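Local coordinates for iron transport multicopper oxidase FET3 (Saccharomyces cerevisiae, PDB 1ZPU), which oxidises iron(II) to iron(III) at the yeast cell surface with four copper ions, reducing dioxygen to water, so that the iron can enter through the permease FTR1, at residues H62-N67 with D96-T101; E306-Y311 with P433-T438; H397-Q402 with I449-D454. One frame throughout, in Å; residues are numbered along the deposited sequence.

Contact 1. Residues H62-N67 with D96-T101. With CU1 (copper (I) ion), chain B; NAG (2-acetamido-2-deoxy-beta-D-glucopyranose), chain C.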
loop_
_atom_site.group_PDB
_atom_site.type_symbol
_atom_site.label_atom_id
_atom_site.label_comp_id
_atom_site.label_asym_id
_atom_site.label_seq_id
_atom_site.Cartn_x
_atom_site.Cartn_y
_atom_site.Cartn_z
ATOM N N HIS A 62 -0.290 3.100 6.742
ATOM C CA HIS A 62 0.174 3.372 5.394
ATOM C C HIS A 62 0.323 4.850 5.135
ATOM O O HIS A 62 -0.661 5.595 5.155
ATOM C CB HIS A 62 -0.810 2.794 4.383
ATOM C CG HIS A 62 -0.334 2.889 2.970
ATOM N ND1 HIS A 62 -0.060 1.779 2.205
ATOM C CD2 HIS A 62 -0.067 3.965 2.189
ATOM C CE1 HIS A 62 0.351 2.167 1.011
ATOM N NE2 HIS A 62 0.362 3.486 0.977
ATOM N N GLY A 63 1.553 5.268 4.859
ATOM C CA GLY A 63 1.799 6.634 4.413
ATOM C C GLY A 63 2.445 7.482 5.482
ATOM O O GLY A 63 3.098 8.476 5.181
ATOM N N LEU A 64 2.264 7.083 6.733
ATOM C CA LEU A 64 2.832 7.787 7.861
ATOM C C LEU A 64 4.349 7.632 7.859
ATOM O O LEU A 64 4.871 6.547 7.619
ATOM C CB LEU A 64 2.203 7.250 9.140
ATOM C CG LEU A 64 0.901 7.897 9.641
ATOM C CD1 LEU A 64 -0.159 8.157 8.583
ATOM C CD2 LEU A 64 0.321 7.095 10.785
ATOM N N PHE A 65 5.059 8.727 8.096
ATOM C CA PHE A 65 6.511 8.746 7.914
ATOM C C PHE A 65 7.283 8.115 9.064
ATOM O O PHE A 65 8.455 7.773 8.914
ATOM C CB PHE A 65 7.009 10.172 7.666
ATOM C CG PHE A 65 6.521 10.776 6.366
ATOM C CD1 PHE A 65 6.263 9.973 5.252
ATOM C CD2 PHE A 65 6.338 12.148 6.253
ATOM C CE1 PHE A 65 5.812 10.524 4.067
ATOM C CE2 PHE A 65 5.893 12.701 5.067
ATOM C CZ PHE A 65 5.636 11.892 3.973
ATOM N N GLN A 66 6.620 7.978 10.212
ATOM C CA GLN A 66 7.198 7.361 11.405
ATOM C C GLN A 66 8.582 7.933 11.735
ATOM O O GLN A 66 9.481 7.218 12.175
ATOM C CB GLN A 66 7.223 5.825 11.264
ATOM C CG GLN A 66 5.848 5.150 11.009
ATOM C CD GLN A 66 4.843 5.326 12.162
ATOM O OE1 GLN A 66 5.196 5.756 13.272
ATOM N NE2 GLN A 66 3.586 4.984 11.898
ATOM N N ASN A 67 8.728 9.240 11.521
ATOM C CA ASN A 67 9.989 9.959 11.702
ATOM C C ASN A 67 10.457 9.851 13.140
ATOM O O ASN A 67 9.801 10.355 14.040
ATOM C CB ASN A 67 9.795 11.427 11.311
ATOM C CG ASN A 67 11.084 12.113 10.911
ATOM O OD1 ASN A 67 12.135 11.888 11.506
ATOM N ND2 ASN A 67 10.996 12.985 9.912
ATOM N N ASP A 96 3.474 14.149 13.347
ATOM C CA ASP A 96 3.974 15.505 13.170
ATOM C C ASP A 96 4.258 15.870 11.718
ATOM O O ASP A 96 4.378 17.051 11.393
ATOM C CB ASP A 96 5.214 15.718 14.022
ATOM C CG ASP A 96 4.890 15.769 15.508
ATOM O OD1 ASP A 96 4.409 16.829 15.997
ATOM O OD2 ASP A 96 5.124 14.740 16.185
ATOM N N TYR A 97 4.347 14.869 10.847
ATOM C CA TYR A 97 4.843 15.101 9.494
ATOM C C TYR A 97 3.857 14.707 8.404
ATOM O O TYR A 97 4.164 14.828 7.214
ATOM C CB TYR A 97 6.186 14.394 9.304
ATOM C CG TYR A 97 7.246 14.837 10.293
ATOM C CD1 TYR A 97 7.460 14.130 11.475
ATOM C CD2 TYR A 97 8.037 15.972 10.047
ATOM C CE1 TYR A 97 8.441 14.536 12.394
ATOM C CE2 TYR A 97 9.024 16.384 10.957
ATOM C CZ TYR A 97 9.217 15.660 12.126
ATOM O OH TYR A 97 10.175 16.047 13.024
ATOM N N ASN A 98 2.674 14.250 8.810
ATOM C CA ASN A 98 1.629 13.864 7.853
ATOM C C ASN A 98 0.300 14.582 8.045
ATOM O O ASN A 98 -0.131 14.841 9.167
ATOM C CB ASN A 98 1.409 12.353 7.865
ATOM C CG ASN A 98 2.614 11.603 7.389
ATOM O OD1 ASN A 98 3.461 11.199 8.186
ATOM N ND2 ASN A 98 2.728 11.450 6.084
ATOM N N VAL A 99 -0.339 14.892 6.927
ATOM C CA VAL A 99 -1.673 15.452 6.917
ATOM C C VAL A 99 -2.468 14.760 5.815
ATOM O O VAL A 99 -1.908 14.382 4.785
ATOM C CB VAL A 99 -1.614 16.977 6.701
ATOM C CG1 VAL A 99 -2.860 17.505 5.982
ATOM C CG2 VAL A 99 -1.474 17.657 8.019
ATOM N N GLY A 100 -3.763 14.565 6.036
ATOM C CA GLY A 100 -4.633 14.113 4.966
ATOM C C GLY A 100 -5.146 12.706 5.119
ATOM O O GLY A 100 -5.430 12.254 6.234
ATOM N N THR A 101 -5.267 12.013 3.990
ATOM C CA THR A 101 -5.944 10.720 3.959
ATOM C C THR A 101 -4.979 9.543 3.965
ATOM O O THR A 101 -4.157 9.397 3.058
ATOM C CB THR A 101 -6.917 10.633 2.759
ATOM O OG1 THR A 101 -7.685 11.851 2.689
ATOM C CG2 THR A 101 -7.855 9.428 2.915
HETATM CU CU CU1 B . -0.142 -0.110 2.673
HETATM C C1 NAG C . 12.176 13.806 9.760
HETATM C C2 NAG C . 11.750 14.477 8.454
HETATM C C3 NAG C . 12.732 15.558 8.010
HETATM C C4 NAG C . 13.025 16.531 9.159
HETATM C C5 NAG C . 13.355 15.743 10.441
HETATM C C6 NAG C . 13.569 16.658 11.640
HETATM C C7 NAG C . 10.319 13.268 6.892
HETATM C C8 NAG C . 10.212 12.117 5.934
HETATM N N2 NAG C . 11.542 13.506 7.393
HETATM O O3 NAG C . 12.155 16.255 6.932
HETATM O O4 NAG C . 14.039 17.467 8.807
HETATM O O5 NAG C . 12.313 14.821 10.744
HETATM O O6 NAG C . 12.374 17.361 11.900
HETATM O O7 NAG C . 9.308 13.930 7.176
#
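Y97 meets N67 and the sugar that N67 carries, and the way this aromatic side chain packs illustrates how a glycan stem can be built into a protein surface. N67 CB lies 3.6 Å from Y97 CE1, and ND2 of the same asparagine sits over the centre of the tyrosine ring before it joins C1 of the N-acetylglucosamine at 1.4 Å. The sugar carries on across that face, its C1 offset toward the rim, and its O6 shares a hydrogen bond of 2.8 Å with Y97 OH. Nearer the backbone, Y97 CB touches F65 CD2 at 3.8 Å, and the carbonyl oxygen of Y97 approaches F65 CE2. Both segments belong to the first plastocyanin-like domain: 62-67 is the loop that leaves the copper-binding strand 60-62, whereas the segment 96-101 runs into strand 100-105. At the start of 62-67, H62 binds a type 3 copper through ND1 at 1.9 Å, together with H105 and H464. N98 follows Y97 and joins the two segments by its amide. Its OD1 accepts the backbone N-H of F65 at 2.9 Å, with 155° at the hydrogen and the donor tilted 27° from the carbonyl plane. CG lies anti to the carbonyl carbon (chi1 -65°), which carries the amide across to the loop, and ND2 hangs 3.4 Å above the centre of the F65 ring. That ND2 is also hydrogen-bonded to Y102 OH, and the N98 side chain packs against I122.

Contact 2. Residues E306-Y311 with P433-T438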
loop_
_atom_site.group_PDB
_atom_site.type_symbol
_atom_site.label_atom_id
_atom_site.label_comp_id
_atom_site.label_asym_id
_atom_site.label_seq_id
_atom_site.Cartn_x
_atom_site.Cartn_y
_atom_site.Cartn_z
ATOM N N GLU A 306 2.096 22.503 -2.229
ATOM C CA GLU A 306 3.439 22.928 -1.833
ATOM C C GLU A 306 4.447 22.435 -2.866
ATOM O O GLU A 306 4.828 21.259 -2.881
ATOM C CB GLU A 306 3.806 22.448 -0.429
ATOM C CG GLU A 306 3.260 23.335 0.683
ATOM C CD GLU A 306 3.172 22.607 2.021
ATOM O OE1 GLU A 306 3.029 21.358 2.027
ATOM O OE2 GLU A 306 3.240 23.293 3.069
ATOM N N LYS A 307 4.842 23.346 -3.750
ATOM C CA LYS A 307 5.796 23.045 -4.808
ATOM C C LYS A 307 7.160 22.708 -4.240
ATOM O O LYS A 307 7.678 23.405 -3.366
ATOM C CB LYS A 307 5.964 24.235 -5.760
ATOM C CG LYS A 307 4.789 24.493 -6.685
ATOM C CD LYS A 307 5.065 25.722 -7.575
ATOM C CE LYS A 307 3.762 26.531 -7.690
ATOM N NZ LYS A 307 3.547 27.026 -9.084
ATOM N N GLU A 308 7.743 21.637 -4.751
ATOM C CA GLU A 308 9.130 21.329 -4.475
ATOM C C GLU A 308 9.816 21.032 -5.805
ATOM O O GLU A 308 9.368 20.177 -6.562
ATOM C CB GLU A 308 9.231 20.145 -3.500
ATOM C CG GLU A 308 8.960 20.523 -2.021
ATOM C CD GLU A 308 8.709 19.312 -1.088
ATOM O OE1 GLU A 308 8.868 18.139 -1.526
ATOM O OE2 GLU A 308 8.345 19.541 0.096
ATOM N N ALA A 309 10.890 21.755 -6.103
ATOM C CA ALA A 309 11.637 21.528 -7.331
ATOM C C ALA A 309 12.212 20.110 -7.372
ATOM O O ALA A 309 12.542 19.540 -6.331
ATOM C CB ALA A 309 12.734 22.541 -7.451
ATOM N N ILE A 310 12.316 19.546 -8.573
ATOM C CA ILE A 310 12.946 18.238 -8.763
ATOM C C ILE A 310 14.309 18.195 -8.083
ATOM O O ILE A 310 15.081 19.136 -8.196
ATOM C CB ILE A 310 13.072 17.863 -10.272
ATOM C CG1 ILE A 310 13.719 16.472 -10.438
ATOM C CG2 ILE A 310 13.781 18.974 -11.073
ATOM C CD1 ILE A 310 13.744 15.946 -11.866
ATOM N N TYR A 311 14.594 17.115 -7.361
ATOM C CA TYR A 311 15.871 16.993 -6.667
ATOM C C TYR A 311 17.005 16.925 -7.659
ATOM O O TYR A 311 16.826 16.409 -8.760
ATOM C CB TYR A 311 15.905 15.748 -5.791
ATOM C CG TYR A 311 14.951 15.795 -4.623
ATOM C CD1 TYR A 311 14.001 14.793 -4.440
ATOM C CD2 TYR A 311 14.997 16.842 -3.699
ATOM C CE1 TYR A 311 13.126 14.823 -3.371
ATOM C CE2 TYR A 311 14.118 16.886 -2.628
ATOM C CZ TYR A 311 13.191 15.873 -2.476
ATOM O OH TYR A 311 12.327 15.903 -1.420
ATOM N N PRO A 433 7.892 17.921 -9.840
ATOM C CA PRO A 433 7.291 16.604 -9.991
ATOM C C PRO A 433 6.160 16.371 -9.020
ATOM O O PRO A 433 6.134 16.957 -7.938
ATOM C CB PRO A 433 8.438 15.647 -9.646
ATOM C CG PRO A 433 9.668 16.454 -9.739
ATOM C CD PRO A 433 9.270 17.821 -9.334
ATOM N N MET A 434 5.239 15.502 -9.419
ATOM C CA MET A 434 4.189 15.021 -8.547
ATOM C C MET A 434 4.832 14.235 -7.404
ATOM O O MET A 434 5.947 13.732 -7.547
ATOM C CB MET A 434 3.230 14.154 -9.364
ATOM C CG MET A 434 2.211 13.385 -8.569
ATOM S SD MET A 434 2.815 11.745 -8.113
ATOM C CE MET A 434 2.378 10.747 -9.530
ATOM N N ARG A 435 4.135 14.150 -6.274
ATOM C CA ARG A 435 4.596 13.390 -5.120
ATOM C C ARG A 435 3.480 12.501 -4.567
ATOM O O ARG A 435 2.325 12.943 -4.453
ATOM C CB ARG A 435 5.085 14.338 -4.031
ATOM C CG ARG A 435 6.575 14.538 -3.997
ATOM C CD ARG A 435 6.931 16.004 -3.823
ATOM N NE ARG A 435 6.227 16.643 -2.715
ATOM C CZ ARG A 435 5.792 17.897 -2.748
ATOM N NH1 ARG A 435 5.985 18.632 -3.836
ATOM N NH2 ARG A 435 5.162 18.415 -1.705
ATOM N N ARG A 436 3.830 11.257 -4.228
ATOM C CA ARG A 436 2.917 10.338 -3.569
ATOM C C ARG A 436 3.680 9.161 -2.967
ATOM O O ARG A 436 4.914 9.130 -3.041
ATOM C CB ARG A 436 1.826 9.864 -4.530
ATOM C CG ARG A 436 2.272 9.042 -5.757
ATOM C CD ARG A 436 1.077 8.762 -6.683
ATOM N NE ARG A 436 -0.121 8.510 -5.890
ATOM C CZ ARG A 436 -1.363 8.516 -6.349
ATOM N NH1 ARG A 436 -1.612 8.763 -7.623
ATOM N NH2 ARG A 436 -2.365 8.267 -5.523
ATOM N N ASP A 437 2.961 8.204 -2.372
ATOM C CA ASP A 437 3.618 7.060 -1.744
ATOM C C ASP A 437 3.395 5.752 -2.494
ATOM O O ASP A 437 4.018 4.739 -2.191
ATOM C CB ASP A 437 3.262 6.943 -0.253
ATOM C CG ASP A 437 1.786 6.681 -0.014
ATOM O OD1 ASP A 437 1.210 7.423 0.814
ATOM O OD2 ASP A 437 1.211 5.740 -0.630
ATOM N N THR A 438 2.517 5.777 -3.485
ATOM C CA THR A 438 2.185 4.563 -4.206
ATOM C C THR A 438 1.962 4.927 -5.666
ATOM O O THR A 438 1.205 5.837 -5.973
ATOM C CB THR A 438 0.949 3.874 -3.572
ATOM O OG1 THR A 438 1.156 3.743 -2.152
ATOM C CG2 THR A 438 0.688 2.503 -4.186
#
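R435 reaches the loop 306-311 because its chain is bent at chi2 and again at chi3 (50°), which turns the guanidinium group toward E306 and E308. E308 meets it with an extended chain whose CG stands anti to the carbonyl carbon (chi1 -78°), so that its carboxylate comes down over the flat cation. Two geometries of arginine recognition thus appear side by side. At the edge, NH1 and NH2 of R435 grip a single acceptor, the backbone oxygen of E306, at 3.0 Å from NH1 and 3.1 Å from NH2. This oxygen lies in the guanidinium plane, and the NH1 bond arrives nearly along the C=O axis. Over one face, E308 OE1 lies 3.2 Å above the centre of the group. Carboxylate and guanidinium are stacked, their planes 18° apart, and the salt bridge from E308 OE1 to R435 NE (3.3 Å) rests on charge alone, with no N-H aimed at the oxygen. Farther along the loop, I310 CB packs on P433 CG at 3.7 Å, the two side chains crossing at about a right angle. P433 leads into strand 434-436, an outermost strand of its sheet in the third plastocyanin-like domain, while 306-311 belongs to the loop that precedes strand 316-326. Replacing R435 by a methionine would probably leave the E306 carbonyl without its two donors and the E308 carboxylate without its countercharge, free to turn away from strand 434-436. The in-plane grip on E306 O and the carboxylate over one face should limit how the guanidinium can turn, and the cation beneath it would tend to keep the E308 carboxylate ionised.

Contact 3. Residues H397-Q402 with I449-D454; sequences HGHAFQ and IRFKAD. With CU1 (copper (I) ion), chain D; NAG (2-acetamido-2-deoxy-beta-D-glucopyranose), chain C.
The third plastocyanin-like domain supplies the antiparallel strand pair in which H397-Q402 and I449-D454 meet, strands 401-406 and 446-452 lying next to each other in one sheet. Q402 and R450 form a hydrogen-bonded pair, with Q402 N to R450 O at 2.8 Å and R450 N to Q402 O at 2.9 Å. Their side chains leave on the same face of the sheet and find partners elsewhere: the Q402 amide bonds to A309 and Y311, and R450 NE bridges to E381. F401, I449 and F451 point to the other face. There I449 lays CD1 over the F401 ring, 4.0 Å from its centroid and 18° off the normal, a CH-pi contact, while its CG2 touches F401 CD2. With CG between its backbone N and carbonyl carbon (chi1 46°), the F401 ring turns one face to I449 CD1. The plastocyanin-like fold is a Greek-key beta-sandwich, and F451 faces its interior, touching L477 of strand 474-479. F451 also meets H399: CD1 lies over the centre of the imidazole, and the ring centroids are 4.4 Å apart with planes at 41°. H399 NE2 bonds to E479, and D454 OD2 lies in the imidazole plane at its edge, 3.9 Å from H399 CE1. The N-acetylglucosamine on N67 bonds weakly to D454, N2 of the sugar to the backbone O and O3 to OD1. At the start of 397-402, H397 NE2 binds a type 3 copper at 2.1 Å, together with H107 and H462.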
loop_
_atom_site.group_PDB
_atom_site.type_symbol
_atom_site.label_atom_id
_atom_site.label_comp_id
_atom_site.label_asym_id
_atom_site.label_seq_id
_atom_site.Cartn_x
_atom_site.Cartn_y
_atom_site.Cartn_z
ATOM N N HIS A 397 7.677 2.859 1.959
ATOM C CA HIS A 397 7.476 3.249 3.356
ATOM C C HIS A 397 8.356 4.450 3.700
ATOM O O HIS A 397 9.414 4.638 3.091
ATOM C CB HIS A 397 7.822 2.102 4.287
ATOM C CG HIS A 397 6.817 0.995 4.294
ATOM N ND1 HIS A 397 6.254 0.517 5.456
ATOM C CD2 HIS A 397 6.287 0.259 3.288
ATOM C CE1 HIS A 397 5.420 -0.464 5.163
ATOM N NE2 HIS A 397 5.421 -0.640 3.855
ATOM N N GLY A 398 7.903 5.267 4.654
ATOM C CA GLY A 398 8.710 6.356 5.208
ATOM C C GLY A 398 8.850 7.640 4.400
ATOM O O GLY A 398 9.396 8.623 4.895
ATOM N N HIS A 399 8.370 7.642 3.161
ATOM C CA HIS A 399 8.519 8.801 2.281
ATOM C C HIS A 399 7.351 8.976 1.312
ATOM O O HIS A 399 6.659 8.015 0.954
ATOM C CB HIS A 399 9.783 8.684 1.432
ATOM C CG HIS A 399 11.046 8.538 2.215
ATOM N ND1 HIS A 399 11.722 9.614 2.739
ATOM C CD2 HIS A 399 11.779 7.442 2.524
ATOM C CE1 HIS A 399 12.810 9.186 3.355
ATOM N NE2 HIS A 399 12.869 7.871 3.238
ATOM N N ALA A 400 7.142 10.216 0.892
ATOM C CA ALA A 400 6.412 10.501 -0.331
ATOM C C ALA A 400 7.472 10.889 -1.364
ATOM O O ALA A 400 8.222 11.843 -1.162
ATOM C CB ALA A 400 5.435 11.629 -0.112
ATOM N N PHE A 401 7.557 10.141 -2.455
ATOM C CA PHE A 401 8.612 10.366 -3.444
ATOM C C PHE A 401 8.185 11.274 -4.590
ATOM O O PHE A 401 6.999 11.480 -4.816
ATOM C CB PHE A 401 9.094 9.034 -4.009
ATOM C CG PHE A 401 7.987 8.112 -4.374
ATOM C CD1 PHE A 401 7.644 7.067 -3.535
ATOM C CD2 PHE A 401 7.271 8.297 -5.548
ATOM C CE1 PHE A 401 6.599 6.207 -3.859
ATOM C CE2 PHE A 401 6.228 7.449 -5.887
ATOM C CZ PHE A 401 5.889 6.398 -5.044
ATOM N N GLN A 402 9.164 11.805 -5.311
ATOM C CA GLN A 402 8.910 12.557 -6.543
ATOM C C GLN A 402 8.853 11.596 -7.725
ATOM O O GLN A 402 9.784 10.817 -7.942
ATOM C CB GLN A 402 10.006 13.605 -6.803
ATOM C CG GLN A 402 10.218 14.584 -5.662
ATOM C CD GLN A 402 11.089 15.779 -6.029
ATOM O OE1 GLN A 402 11.937 15.703 -6.921
ATOM N NE2 GLN A 402 10.894 16.898 -5.316
ATOM N N ILE A 449 11.689 7.325 -9.664
ATOM C CA ILE A 449 11.294 8.145 -8.533
ATOM C C ILE A 449 12.526 8.623 -7.798
ATOM O O ILE A 449 13.562 7.960 -7.822
ATOM C CB ILE A 449 10.375 7.387 -7.556
ATOM C CG1 ILE A 449 11.049 6.099 -7.066
ATOM C CG2 ILE A 449 9.051 7.086 -8.211
ATOM C CD1 ILE A 449 10.319 5.430 -5.905
ATOM N N ARG A 450 12.407 9.784 -7.159
ATOM C CA ARG A 450 13.486 10.363 -6.367
ATOM C C ARG A 450 12.978 10.879 -5.033
ATOM O O ARG A 450 11.862 11.400 -4.937
ATOM C CB ARG A 450 14.168 11.498 -7.127
ATOM C CG ARG A 450 15.118 11.026 -8.186
ATOM C CD ARG A 450 15.916 12.180 -8.706
ATOM N NE ARG A 450 16.268 11.947 -10.097
ATOM C CZ ARG A 450 16.771 12.862 -10.912
ATOM N NH1 ARG A 450 16.999 14.094 -10.482
ATOM N NH2 ARG A 450 17.044 12.537 -12.163
ATOM N N PHE A 451 13.816 10.731 -4.010
ATOM C CA PHE A 451 13.527 11.237 -2.669
ATOM C C PHE A 451 14.821 11.474 -1.901
ATOM O O PHE A 451 15.848 10.894 -2.231
ATOM C CB PHE A 451 12.597 10.282 -1.894
ATOM C CG PHE A 451 13.236 8.965 -1.519
ATOM C CD1 PHE A 451 13.738 8.763 -0.241
ATOM C CD2 PHE A 451 13.316 7.926 -2.437
ATOM C CE1 PHE A 451 14.315 7.554 0.107
ATOM C CE2 PHE A 451 13.884 6.715 -2.092
ATOM C CZ PHE A 451 14.383 6.527 -0.823
ATOM N N LYS A 452 14.758 12.323 -0.878
ATOM C CA LYS A 452 15.897 12.612 -0.015
ATOM C C LYS A 452 15.902 11.669 1.183
ATOM O O LYS A 452 14.878 11.473 1.822
ATOM C CB LYS A 452 15.817 14.059 0.470
ATOM C CG LYS A 452 17.121 14.607 1.022
ATOM C CD LYS A 452 16.892 15.931 1.710
ATOM C CE LYS A 452 18.194 16.558 2.115
ATOM N NZ LYS A 452 17.938 17.877 2.735
ATOM N N ALA A 453 17.050 11.085 1.494
ATOM C CA ALA A 453 17.156 10.256 2.689
ATOM C C ALA A 453 17.295 11.144 3.928
ATOM O O ALA A 453 18.389 11.344 4.462
ATOM C CB ALA A 453 18.312 9.283 2.570
ATOM N N ASP A 454 16.169 11.692 4.365
ATOM C CA ASP A 454 16.146 12.593 5.503
ATOM C C ASP A 454 15.291 12.017 6.623
ATOM O O ASP A 454 14.855 12.732 7.520
ATOM C CB ASP A 454 15.639 13.978 5.077
ATOM C CG ASP A 454 14.234 13.944 4.449
ATOM O OD1 ASP A 454 13.663 15.036 4.261
ATOM O OD2 ASP A 454 13.697 12.855 4.138
HETATM CU CU CU1 D . 4.429 -2.362 3.068
HETATM C C1 NAG C . 12.176 13.806 9.760
HETATM C C2 NAG C . 11.750 14.477 8.454
HETATM C C3 NAG C . 12.732 15.558 8.010
HETATM C C4 NAG C . 13.025 16.531 9.159
HETATM C C5 NAG C . 13.355 15.743 10.441
HETATM C C6 NAG C . 13.569 16.658 11.640
HETATM C C7 NAG C . 10.319 13.268 6.892
HETATM C C8 NAG C . 10.212 12.117 5.934
HETATM N N2 NAG C . 11.542 13.506 7.393
HETATM O O3 NAG C . 12.155 16.255 6.932
HETATM O O4 NAG C . 14.039 17.467 8.807
HETATM O O5 NAG C . 12.313 14.821 10.744
HETATM O O6 NAG C . 12.374 17.361 11.900
HETATM O O7 NAG C . 9.308 13.930 7.176
#

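Contacts 1 and 3 each bring a ligand to the trinuclear copper site, where the first and third plastocyanin-like domains meet: H62 and H397 bind the two different type 3 coppers. Contact 2 reaches the site through D437 and T438, beyond the R435 grip: H62 NE2 probably bonds to D437 OD2 (2.9 Å) and T438 OG1 (3.2 Å), which would fix the imidazole that holds the copper. Strand 434-436 of contact 2 and strand 401-406 of contact 3 are neighbours in one sheet, with F401 N and R436 O at 2.9 Å; the contact centres are about 9 Å apart. Between contacts 1 and 3, F65 CD1 packs against G398 O at 3.4 Å, and the sugar on N67 touches both.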